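Long-range contacts in Non-sulfated chondroitin lyase E66 (Autographa californica nucleopolyhedrovirus, PDB 3VSN), which digests non-sulfated chondroitin as a lyase of the occlusion-derived virus envelope and is essential for oral infection of the insect host: residues A[280-291]-A[309-320]; A[331-340]-A[362-371]. All blocks are in the same frame, centred on the assembly; numbering follows the deposited sequence.

How the interactions relate
Two contacts in series show how a chain can pass from a helical domain into beta structure by closing short loops one after another. From the N terminus, helix 276-284 ends and the chain turns; interaction 1 closes a loop of 17 residues (292-308) when 309-320 returns to pack on 280-291 and enters outer strand 318-322 of a four-stranded antiparallel sheet. The hairpin through 327-331 follows. Interaction 2 closes a second loop, of 21 residues (341-361), after the first has ended, pairing inner strand 335-340 with the other outer strand, 367-370; the two neither nest nor cross. Direct links complete the connection: Tyr336 OH meets Val286 O, Ala318 pairs with Leu331, and Arg371 bridges to Glu290.

Interaction 1: A[280-291]-A[309-320]; sequences TRAIENVGSPEG and IGNFITYPLAVH
With CG of Tyr315 turned anti to its carbonyl carbon (chi1 -70°), the phenol ring lies against the start of the type I beta turn from Ser288 to Gly291, while the same choice at His320 (chi1 -55°) sets the imidazole beside Glu284. Ser288 C and Pro289 N cover one face of the Tyr315 ring, and Pro289 CD adds a CH-pi contact 4.1 Å from the ring centroid; Ile313 CG1 of its own segment covers the opposite face. The phenol is fixed at its far end by a 2.7 Å hydrogen bond from Tyr315 OH to Ile309 O, which also accepts from Phe312 N on the other side of the carbonyl plane. Ile283 CG2 packs 3.8 Å from Ile313 CD1, and its CD1 meets the edge of the Phe312 ring. Over the imidazole of His320 sits Glu284 CB, 4.0 Å from the ring centroid, and the carboxylate is held by a salt bridge from Arg281 NH2 to Glu284 OE1 (3.0 Å). One water joins Glu284 OE2 to Thr314 O. The contact thus lays a returning loop against helix 276-284, joining it to the first strand of the antiparallel sheet, with Phe312 stacked on Tyr259, Tyr315 touching Leu331 of strand 327-331, and His320 paired with Thr329.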
loop_
_atom_site.group_PDB
_atom_site.type_symbol
_atom_site.label_atom_id
_atom_site.label_comp_id
_atom_site.label_asym_id
_atom_site.label_seq_id
_atom_site.Cartn_x
_atom_site.Cartn_y
_atom_site.Cartn_z
ATOM N N THR A 280 -0.077 -10.698 -7.311
ATOM C CA THR A 280 1.081 -9.985 -7.859
ATOM C C THR A 280 0.659 -8.628 -8.421
ATOM O O THR A 280 1.292 -7.615 -8.138
ATOM C CB THR A 280 1.813 -10.821 -8.930
ATOM O OG1 THR A 280 2.263 -12.043 -8.336
ATOM C CG2 THR A 280 3.027 -10.072 -9.485
ATOM N N ARG A 281 -0.421 -8.622 -9.200
ATOM C CA ARG A 281 -0.996 -7.384 -9.723
ATOM C C ARG A 281 -1.452 -6.433 -8.608
ATOM O O ARG A 281 -1.272 -5.222 -8.718
ATOM C CB ARG A 281 -2.149 -7.685 -10.688
ATOM C CG ARG A 281 -1.709 -8.269 -12.034
ATOM C CD ARG A 281 -1.074 -7.231 -12.957
ATOM N NE ARG A 281 -1.968 -6.091 -13.141
ATOM C CZ ARG A 281 -1.761 -4.871 -12.654
ATOM N NH1 ARG A 281 -2.666 -3.923 -12.868
ATOM N NH2 ARG A 281 -0.660 -4.588 -11.962
ATOM N N ALA A 282 -2.029 -6.986 -7.543
ATOM C CA ALA A 282 -2.438 -6.191 -6.379
ATOM C C ALA A 282 -1.260 -5.467 -5.730
ATOM O O ALA A 282 -1.388 -4.316 -5.305
ATOM C CB ALA A 282 -3.147 -7.064 -5.355
ATOM N N ILE A 283 -0.117 -6.146 -5.659
ATOM C CA ILE A 283 1.090 -5.558 -5.082
ATOM C C ILE A 283 1.704 -4.534 -6.044
ATOM O O ILE A 283 2.101 -3.446 -5.620
ATOM C CB ILE A 283 2.112 -6.641 -4.648
ATOM C CG1 ILE A 283 1.491 -7.612 -3.618
ATOM C CG2 ILE A 283 3.398 -6.013 -4.115
ATOM C CD1 ILE A 283 0.961 -6.982 -2.342
ATOM N N GLU A 284 1.761 -4.876 -7.335
ATOM C CA GLU A 284 2.215 -3.928 -8.362
ATOM C C GLU A 284 1.394 -2.643 -8.326
ATOM O O GLU A 284 1.930 -1.545 -8.496
ATOM C CB GLU A 284 2.112 -4.540 -9.760
ATOM C CG GLU A 284 3.091 -5.666 -10.031
ATOM C CD GLU A 284 2.954 -6.248 -11.426
ATOM O OE1 GLU A 284 1.969 -5.929 -12.133
ATOM O OE2 GLU A 284 3.845 -7.029 -11.815
ATOM N N ASN A 285 0.092 -2.793 -8.094
ATOM C CA ASN A 285 -0.834 -1.662 -8.117
ATOM C C ASN A 285 -0.608 -0.605 -7.033
ATOM O O ASN A 285 -1.075 0.526 -7.180
ATOM C CB ASN A 285 -2.290 -2.145 -8.089
ATOM C CG ASN A 285 -2.790 -2.582 -9.453
ATOM O OD1 ASN A 285 -2.140 -2.340 -10.471
ATOM N ND2 ASN A 285 -3.953 -3.231 -9.483
ATOM N N VAL A 286 0.099 -0.958 -5.957
ATOM C CA VAL A 286 0.283 -0.016 -4.834
ATOM C C VAL A 286 1.715 0.114 -4.294
ATOM O O VAL A 286 2.057 1.132 -3.695
ATOM C CB VAL A 286 -0.683 -0.304 -3.647
ATOM C CG1 VAL A 286 -2.139 -0.314 -4.100
ATOM C CG2 VAL A 286 -0.322 -1.606 -2.933
ATOM N N GLY A 287 2.546 -0.904 -4.505
ATOM C CA GLY A 287 3.861 -0.950 -3.868
ATOM C C GLY A 287 5.013 -0.421 -4.700
ATOM O O GLY A 287 4.820 0.051 -5.820
ATOM N N SER A 288 6.215 -0.508 -4.134
ATOM C CA SER A 288 7.453 -0.134 -4.816
ATOM C C SER A 288 8.614 -0.888 -4.169
ATOM O O SER A 288 8.511 -1.286 -3.008
ATOM C CB SER A 288 7.690 1.378 -4.740
ATOM O OG SER A 288 7.940 1.794 -3.410
ATOM N N PRO A 289 9.720 -1.090 -4.911
ATOM C CA PRO A 289 10.854 -1.837 -4.359
ATOM C C PRO A 289 11.398 -1.244 -3.056
ATOM O O PRO A 289 11.846 -1.990 -2.185
ATOM C CB PRO A 289 11.904 -1.748 -5.471
ATOM C CG PRO A 289 11.101 -1.604 -6.720
ATOM C CD PRO A 289 9.946 -0.728 -6.324
ATOM N N GLU A 290 11.338 0.080 -2.921
ATOM C CA GLU A 290 11.840 0.760 -1.721
ATOM C C GLU A 290 10.907 0.627 -0.512
ATOM O O GLU A 290 11.279 0.992 0.605
ATOM C CB GLU A 290 12.133 2.241 -2.013
ATOM C CG GLU A 290 13.297 2.485 -2.974
ATOM C CD GLU A 290 12.978 2.109 -4.415
ATOM O OE1 GLU A 290 11.820 2.296 -4.846
ATOM O OE2 GLU A 290 13.881 1.618 -5.122
ATOM N N GLY A 291 9.699 0.115 -0.732
ATOM C CA GLY A 291 8.730 -0.056 0.352
ATOM C C GLY A 291 7.761 1.107 0.511
ATOM O O GLY A 291 6.916 1.103 1.412
ATOM N N ILE A 309 6.918 -4.963 1.904
ATOM C CA ILE A 309 6.243 -4.960 0.593
ATOM C C ILE A 309 7.220 -4.909 -0.588
ATOM O O ILE A 309 6.947 -5.471 -1.646
ATOM C CB ILE A 309 5.163 -3.854 0.483
ATOM C CG1 ILE A 309 4.120 -4.224 -0.586
ATOM C CG2 ILE A 309 5.800 -2.496 0.212
ATOM C CD1 ILE A 309 2.832 -3.425 -0.519
ATOM N N GLY A 310 8.363 -4.253 -0.395
ATOM C CA GLY A 310 9.379 -4.151 -1.442
ATOM C C GLY A 310 10.004 -5.492 -1.803
ATOM O O GLY A 310 10.580 -5.644 -2.883
ATOM N N ASN A 311 9.878 -6.463 -0.896
ATOM C CA ASN A 311 10.448 -7.801 -1.077
ATOM C C ASN A 311 9.436 -8.842 -1.555
ATOM O O ASN A 311 9.784 -10.013 -1.730
ATOM C CB ASN A 311 11.104 -8.276 0.230
ATOM C CG ASN A 311 12.151 -7.308 0.743
ATOM O OD1 ASN A 311 12.927 -6.755 -0.031
ATOM N ND2 ASN A 311 12.178 -7.098 2.056
ATOM N N PHE A 312 8.190 -8.423 -1.764
ATOM C CA PHE A 312 7.129 -9.363 -2.141
ATOM C C PHE A 312 7.273 -9.869 -3.574
ATOM O O PHE A 312 7.053 -11.056 -3.846
ATOM C CB PHE A 312 5.741 -8.736 -1.965
ATOM C CG PHE A 312 5.285 -8.613 -0.531
ATOM C CD1 PHE A 312 6.067 -9.067 0.533
ATOM C CD2 PHE A 312 4.037 -8.073 -0.251
ATOM C CE1 PHE A 312 5.617 -8.954 1.844
ATOM C CE2 PHE A 312 3.580 -7.962 1.052
ATOM C CZ PHE A 312 4.374 -8.397 2.104
ATOM N N ILE A 313 7.618 -8.955 -4.478
ATOM C CA ILE A 313 7.700 -9.231 -5.910
ATOM C C ILE A 313 8.863 -8.458 -6.533
ATOM O O ILE A 313 9.454 -7.588 -5.889
ATOM C CB ILE A 313 6.393 -8.849 -6.648
ATOM C CG1 ILE A 313 6.110 -7.345 -6.519
ATOM C CG2 ILE A 313 5.216 -9.670 -6.136
ATOM C CD1 ILE A 313 5.046 -6.838 -7.468
ATOM N N THR A 314 9.200 -8.800 -7.775
ATOM C CA THR A 314 10.051 -7.958 -8.605
ATOM C C THR A 314 9.124 -7.005 -9.349
ATOM O O THR A 314 8.244 -7.443 -10.097
ATOM C CB THR A 314 10.890 -8.779 -9.605
ATOM O OG1 THR A 314 11.782 -9.636 -8.885
ATOM C CG2 THR A 314 11.713 -7.857 -10.514
ATOM N N TYR A 315 9.319 -5.707 -9.129
ATOM C CA TYR A 315 8.424 -4.683 -9.661
ATOM C C TYR A 315 8.843 -4.236 -11.062
ATOM O O TYR A 315 10.016 -3.924 -11.276
ATOM C CB TYR A 315 8.432 -3.456 -8.747
ATOM C CG TYR A 315 7.768 -3.632 -7.400
ATOM C CD1 TYR A 315 8.455 -4.202 -6.323
ATOM C CD2 TYR A 315 6.462 -3.189 -7.188
ATOM C CE1 TYR A 315 7.851 -4.342 -5.081
ATOM C CE2 TYR A 315 5.848 -3.328 -5.953
ATOM C CZ TYR A 315 6.545 -3.903 -4.904
ATOM O OH TYR A 315 5.937 -4.027 -3.675
ATOM N N PRO A 316 7.887 -4.184 -12.011
ATOM C CA PRO A 316 8.189 -3.633 -13.331
ATOM C C PRO A 316 8.159 -2.104 -13.318
ATOM O O PRO A 316 7.527 -1.504 -12.445
ATOM C CB PRO A 316 7.051 -4.171 -14.199
ATOM C CG PRO A 316 5.901 -4.311 -13.259
ATOM C CD PRO A 316 6.496 -4.673 -11.922
ATOM N N LEU A 317 8.851 -1.487 -14.270
ATOM C CA LEU A 317 8.730 -0.055 -14.504
ATOM C C LEU A 317 7.488 0.116 -15.363
ATOM O O LEU A 317 7.474 -0.294 -16.524
ATOM C CB LEU A 317 9.970 0.486 -15.227
ATOM C CG LEU A 317 11.349 0.226 -14.601
ATOM C CD1 LEU A 317 12.454 0.380 -15.639
ATOM C CD2 LEU A 317 11.601 1.127 -13.398
ATOM N N ALA A 318 6.435 0.691 -14.787
ATOM C CA ALA A 318 5.131 0.693 -15.440
ATOM C C ALA A 318 4.155 1.679 -14.831
ATOM O O ALA A 318 4.342 2.153 -13.707
ATOM C CB ALA A 318 4.526 -0.708 -15.405
ATOM N N VAL A 319 3.101 1.967 -15.590
ATOM C CA VAL A 319 1.945 2.692 -15.082
ATOM C C VAL A 319 0.815 1.674 -14.907
ATOM O O VAL A 319 0.493 0.933 -15.835
ATOM C CB VAL A 319 1.528 3.827 -16.038
ATOM C CG1 VAL A 319 0.367 4.628 -15.461
ATOM C CG2 VAL A 319 2.715 4.742 -16.328
ATOM N N HIS A 320 0.238 1.633 -13.709
ATOM C CA HIS A 320 -0.816 0.677 -13.365
ATOM C C HIS A 320 -2.086 1.399 -13.038
ATOM O O HIS A 320 -2.053 2.497 -12.472
ATOM C CB HIS A 320 -0.417 -0.140 -12.135
ATOM C CG HIS A 320 0.903 -0.857 -12.266
ATOM N ND1 HIS A 320 1.067 -1.940 -13.055
ATOM C CD2 HIS A 320 2.127 -0.636 -11.640
ATOM C CE1 HIS A 320 2.336 -2.374 -12.956
ATOM N NE2 HIS A 320 2.984 -1.577 -12.088
HETATM O O HOH W 1 5.857 -8.591 -10.667
HETATM O O HOH W 2 13.541 -4.129 -2.919
#

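Interaction 2: A[331-340]-A[362-371]; sequences LSKTYYGSVV and WTMARRIWNR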
loop_
_atom_site.group_PDB
_atom_site.type_symbol
_atom_site.label_atom_id
_atom_site.label_comp_id
_atom_site.label_asym_id
_atom_site.label_seq_id
_atom_site.Cartn_x
_atom_site.Cartn_y
_atom_site.Cartn_z
ATOM N N LEU A 331 5.490 3.572 -11.369
ATOM C CA LEU A 331 6.847 3.338 -10.918
ATOM C C LEU A 331 7.772 3.533 -12.109
ATOM O O LEU A 331 7.681 2.804 -13.098
ATOM C CB LEU A 331 7.008 1.929 -10.329
ATOM C CG LEU A 331 8.394 1.642 -9.732
ATOM C CD1 LEU A 331 8.577 2.361 -8.400
ATOM C CD2 LEU A 331 8.627 0.144 -9.579
ATOM N N SER A 332 8.641 4.533 -12.015
ATOM C CA SER A 332 9.621 4.787 -13.055
ATOM C C SER A 332 11.024 4.530 -12.512
ATOM O O SER A 332 11.188 4.088 -11.368
ATOM C CB SER A 332 9.489 6.222 -13.579
ATOM O OG SER A 332 10.062 7.155 -12.678
ATOM N N LYS A 333 12.031 4.804 -13.337
ATOM C CA LYS A 333 13.423 4.705 -12.906
ATOM C C LYS A 333 13.753 5.732 -11.813
ATOM O O LYS A 333 14.687 5.535 -11.041
ATOM C CB LYS A 333 14.370 4.872 -14.101
ATOM C CG LYS A 333 14.280 3.745 -15.125
ATOM C CD LYS A 333 15.196 3.979 -16.317
ATOM C CE LYS A 333 14.968 2.910 -17.379
ATOM N NZ LYS A 333 15.744 3.173 -18.623
ATOM N N THR A 334 12.974 6.813 -11.746
ATOM C CA THR A 334 13.288 7.931 -10.850
ATOM C C THR A 334 12.298 8.167 -9.710
ATOM O O THR A 334 12.674 8.725 -8.673
ATOM C CB THR A 334 13.472 9.254 -11.628
ATOM O OG1 THR A 334 12.286 9.545 -12.380
ATOM C CG2 THR A 334 14.681 9.175 -12.564
ATOM N N TYR A 335 11.042 7.761 -9.886
ATOM C CA TYR A 335 10.040 8.008 -8.843
ATOM C C TYR A 335 8.939 6.962 -8.697
ATOM O O TYR A 335 8.715 6.136 -9.582
ATOM C CB TYR A 335 9.442 9.424 -8.966
ATOM C CG TYR A 335 8.374 9.642 -10.030
ATOM C CD1 TYR A 335 8.704 10.166 -11.283
ATOM C CD2 TYR A 335 7.028 9.374 -9.766
ATOM C CE1 TYR A 335 7.729 10.397 -12.247
ATOM C CE2 TYR A 335 6.048 9.595 -10.724
ATOM C CZ TYR A 335 6.401 10.110 -11.961
ATOM O OH TYR A 335 5.423 10.341 -12.906
ATOM N N TYR A 336 8.289 7.002 -7.538
ATOM C CA TYR A 336 7.038 6.301 -7.296
ATOM C C TYR A 336 5.984 7.377 -7.083
ATOM O O TYR A 336 6.180 8.289 -6.280
ATOM C CB TYR A 336 7.145 5.405 -6.051
ATOM C CG TYR A 336 5.807 4.919 -5.520
ATOM C CD1 TYR A 336 5.222 3.752 -6.008
ATOM C CD2 TYR A 336 5.122 5.635 -4.535
ATOM C CE1 TYR A 336 3.995 3.309 -5.527
ATOM C CE2 TYR A 336 3.895 5.205 -4.055
ATOM C CZ TYR A 336 3.337 4.040 -4.551
ATOM O OH TYR A 336 2.115 3.612 -4.074
ATOM N N GLY A 337 4.882 7.287 -7.818
ATOM C CA GLY A 337 3.758 8.205 -7.631
ATOM C C GLY A 337 2.458 7.430 -7.622
ATOM O O GLY A 337 2.333 6.426 -8.321
ATOM N N SER A 338 1.486 7.887 -6.838
ATOM C CA SER A 338 0.185 7.217 -6.792
ATOM C C SER A 338 -0.929 8.148 -6.341
ATOM O O SER A 338 -0.708 9.040 -5.520
ATOM C CB SER A 338 0.248 5.997 -5.866
ATOM O OG SER A 338 -0.931 5.213 -5.964
ATOM N N VAL A 339 -2.123 7.942 -6.894
ATOM C CA VAL A 339 -3.322 8.634 -6.429
ATOM C C VAL A 339 -4.407 7.608 -6.116
ATOM O O VAL A 339 -4.719 6.748 -6.948
ATOM C CB VAL A 339 -3.877 9.648 -7.461
ATOM C CG1 VAL A 339 -5.177 10.270 -6.960
ATOM C CG2 VAL A 339 -2.861 10.741 -7.761
ATOM N N VAL A 340 -4.962 7.695 -4.910
ATOM C CA VAL A 340 -6.191 6.972 -4.589
ATOM C C VAL A 340 -7.367 7.871 -4.954
ATOM O O VAL A 340 -7.497 8.981 -4.431
ATOM C CB VAL A 340 -6.253 6.558 -3.101
ATOM C CG1 VAL A 340 -7.605 5.939 -2.760
ATOM C CG2 VAL A 340 -5.118 5.593 -2.767
ATOM N N TRP A 362 -5.522 10.518 2.968
ATOM C CA TRP A 362 -6.116 9.428 2.183
ATOM C C TRP A 362 -6.850 9.882 0.951
ATOM O O TRP A 362 -7.018 9.111 0.002
ATOM C CB TRP A 362 -7.077 8.621 3.046
ATOM C CG TRP A 362 -6.424 7.682 4.035
ATOM C CD1 TRP A 362 -5.147 7.763 4.591
ATOM C CD2 TRP A 362 -7.030 6.493 4.644
ATOM N NE1 TRP A 362 -4.927 6.721 5.464
ATOM C CE2 TRP A 362 -6.017 5.928 5.544
ATOM C CE3 TRP A 362 -8.263 5.859 4.528
ATOM C CZ2 TRP A 362 -6.255 4.780 6.290
ATOM C CZ3 TRP A 362 -8.494 4.704 5.289
ATOM C CH2 TRP A 362 -7.514 4.181 6.149
ATOM N N THR A 363 -7.313 11.127 0.955
ATOM C CA THR A 363 -8.179 11.622 -0.112
ATOM C C THR A 363 -7.513 12.630 -1.042
ATOM O O THR A 363 -7.977 12.840 -2.163
ATOM C CB THR A 363 -9.458 12.268 0.455
ATOM O OG1 THR A 363 -9.109 13.339 1.344
ATOM C CG2 THR A 363 -10.296 11.233 1.200
ATOM N N MET A 364 -6.433 13.257 -0.584
ATOM C CA MET A 364 -5.870 14.387 -1.319
ATOM C C MET A 364 -4.358 14.350 -1.542
ATOM O O MET A 364 -3.794 15.312 -2.065
ATOM C CB MET A 364 -6.287 15.705 -0.654
ATOM C CG MET A 364 -7.759 16.037 -0.826
ATOM S SD MET A 364 -8.236 17.557 0.017
ATOM C CE MET A 364 -8.432 16.971 1.698
ATOM N N ALA A 365 -3.697 13.255 -1.156
ATOM C CA ALA A 365 -2.265 13.113 -1.446
ATOM C C ALA A 365 -2.048 13.104 -2.957
ATOM O O ALA A 365 -2.602 12.261 -3.665
ATOM C CB ALA A 365 -1.692 11.851 -0.816
ATOM N N ARG A 366 -1.267 14.067 -3.436
ATOM C CA ARG A 366 -0.902 14.179 -4.846
ATOM C C ARG A 366 0.595 14.437 -4.900
ATOM O O ARG A 366 1.041 15.582 -5.009
ATOM C CB ARG A 366 -1.675 15.319 -5.528
ATOM C CG ARG A 366 -3.192 15.235 -5.405
ATOM C CD ARG A 366 -3.761 14.079 -6.212
ATOM N NE ARG A 366 -5.221 14.127 -6.274
ATOM C CZ ARG A 366 -6.031 13.512 -5.415
ATOM N NH1 ARG A 366 -5.537 12.795 -4.410
ATOM N NH2 ARG A 366 -7.345 13.620 -5.560
ATOM N N ARG A 367 1.364 13.359 -4.801
ATOM C CA ARG A 367 2.793 13.449 -4.526
ATOM C C ARG A 367 3.575 12.390 -5.300
ATOM O O ARG A 367 3.083 11.279 -5.542
ATOM C CB ARG A 367 3.031 13.311 -3.008
ATOM C CG ARG A 367 4.483 13.168 -2.567
ATOM C CD ARG A 367 5.292 14.455 -2.684
ATOM N NE ARG A 367 6.704 14.186 -2.410
ATOM C CZ ARG A 367 7.259 14.186 -1.199
ATOM N NH1 ARG A 367 6.531 14.466 -0.122
ATOM N NH2 ARG A 367 8.552 13.908 -1.063
ATOM N N ILE A 368 4.778 12.761 -5.719
ATOM C CA ILE A 368 5.745 11.805 -6.227
ATOM C C ILE A 368 6.901 11.758 -5.236
ATOM O O ILE A 368 7.257 12.777 -4.633
ATOM C CB ILE A 368 6.233 12.150 -7.655
ATOM C CG1 ILE A 368 6.962 13.506 -7.694
ATOM C CG2 ILE A 368 5.062 12.113 -8.627
ATOM C CD1 ILE A 368 7.469 13.911 -9.069
ATOM N N TRP A 369 7.451 10.566 -5.044
ATOM C CA TRP A 369 8.580 10.386 -4.157
ATOM C C TRP A 369 9.756 9.927 -4.957
ATOM O O TRP A 369 9.690 8.906 -5.643
ATOM C CB TRP A 369 8.256 9.370 -3.069
ATOM C CG TRP A 369 7.245 9.844 -2.052
ATOM C CD1 TRP A 369 7.490 10.541 -0.874
ATOM C CD2 TRP A 369 5.786 9.652 -2.083
ATOM N NE1 TRP A 369 6.320 10.791 -0.197
ATOM C CE2 TRP A 369 5.264 10.281 -0.861
ATOM C CE3 TRP A 369 4.896 9.048 -2.964
ATOM C CZ2 TRP A 369 3.907 10.293 -0.561
ATOM C CZ3 TRP A 369 3.531 9.063 -2.648
ATOM C CH2 TRP A 369 3.051 9.674 -1.476
ATOM N N ASN A 370 10.838 10.697 -4.881
ATOM C CA ASN A 370 12.100 10.346 -5.520
ATOM C C ASN A 370 12.587 9.013 -4.956
ATOM O O ASN A 370 12.726 8.867 -3.742
ATOM C CB ASN A 370 13.131 11.457 -5.268
ATOM C CG ASN A 370 14.380 11.309 -6.116
ATOM O OD1 ASN A 370 14.963 10.228 -6.208
ATOM N ND2 ASN A 370 14.805 12.406 -6.734
ATOM N N ARG A 371 12.832 8.042 -5.834
ATOM C CA ARG A 371 13.239 6.700 -5.402
ATOM C C ARG A 371 14.565 6.688 -4.643
ATOM O O ARG A 371 14.825 5.778 -3.857
ATOM C CB ARG A 371 13.279 5.734 -6.586
ATOM C CG ARG A 371 11.895 5.378 -7.112
ATOM C CD ARG A 371 11.960 4.337 -8.213
ATOM N NE ARG A 371 12.455 3.050 -7.719
ATOM C CZ ARG A 371 12.718 2.000 -8.493
ATOM N NH1 ARG A 371 12.529 2.065 -9.807
ATOM N NH2 ARG A 371 13.169 0.879 -7.946
HETATM O O HOH W 3 15.819 9.216 -8.594
HETATM O O HOH W 4 0.473 10.742 -3.701
HETATM O O HOH W 5 -8.787 11.541 -4.394
HETATM O O HOH W 6 -3.578 9.621 -2.907
HETATM O O HOH W 7 -6.152 10.290 -2.429
#
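Arg371 lies across the turn that leads into strand 335-340, its CG packed 3.7 Å from Tyr335 CA. A bend at chi3 (66°) swings the guanidinium back to Ser332, where NH1 donates a 2.9 Å bond to Ser332 O, nearly in the guanidinium plane; Leu331 CD1 rests over one face of the group. The backbone N of Arg371 also bonds to Thr334 O at 2.9 Å, almost straight at the hydrogen but from above the carbonyl plane. The turn is itself shaped by Ser332 OG, which accepts from Thr334 N (an ST turn) and from Tyr335 N (an ST motif). Strands 335-340 and 367-370 run antiparallel as the last two of a four-stranded sheet, and Trp369 with Tyr336 is a hydrogen-bonded pair: Trp369 N reaches Tyr336 O at 2.9 Å, and Tyr336 N reaches Trp369 O at 3.0 Å. Their side chains lie side by side, and Trp369 CE3 lies 3.8 Å from Tyr336 CD2, at the edge of the tyrosine ring. Arg367 CG covers one indole face. Tyr335 is also heavily buried, CE2 touching Ile368 CG2 at 3.4 Å, while its hydroxyl bonds to Tyr449 O of strand 440-449 in the neighbouring seven-stranded sheet.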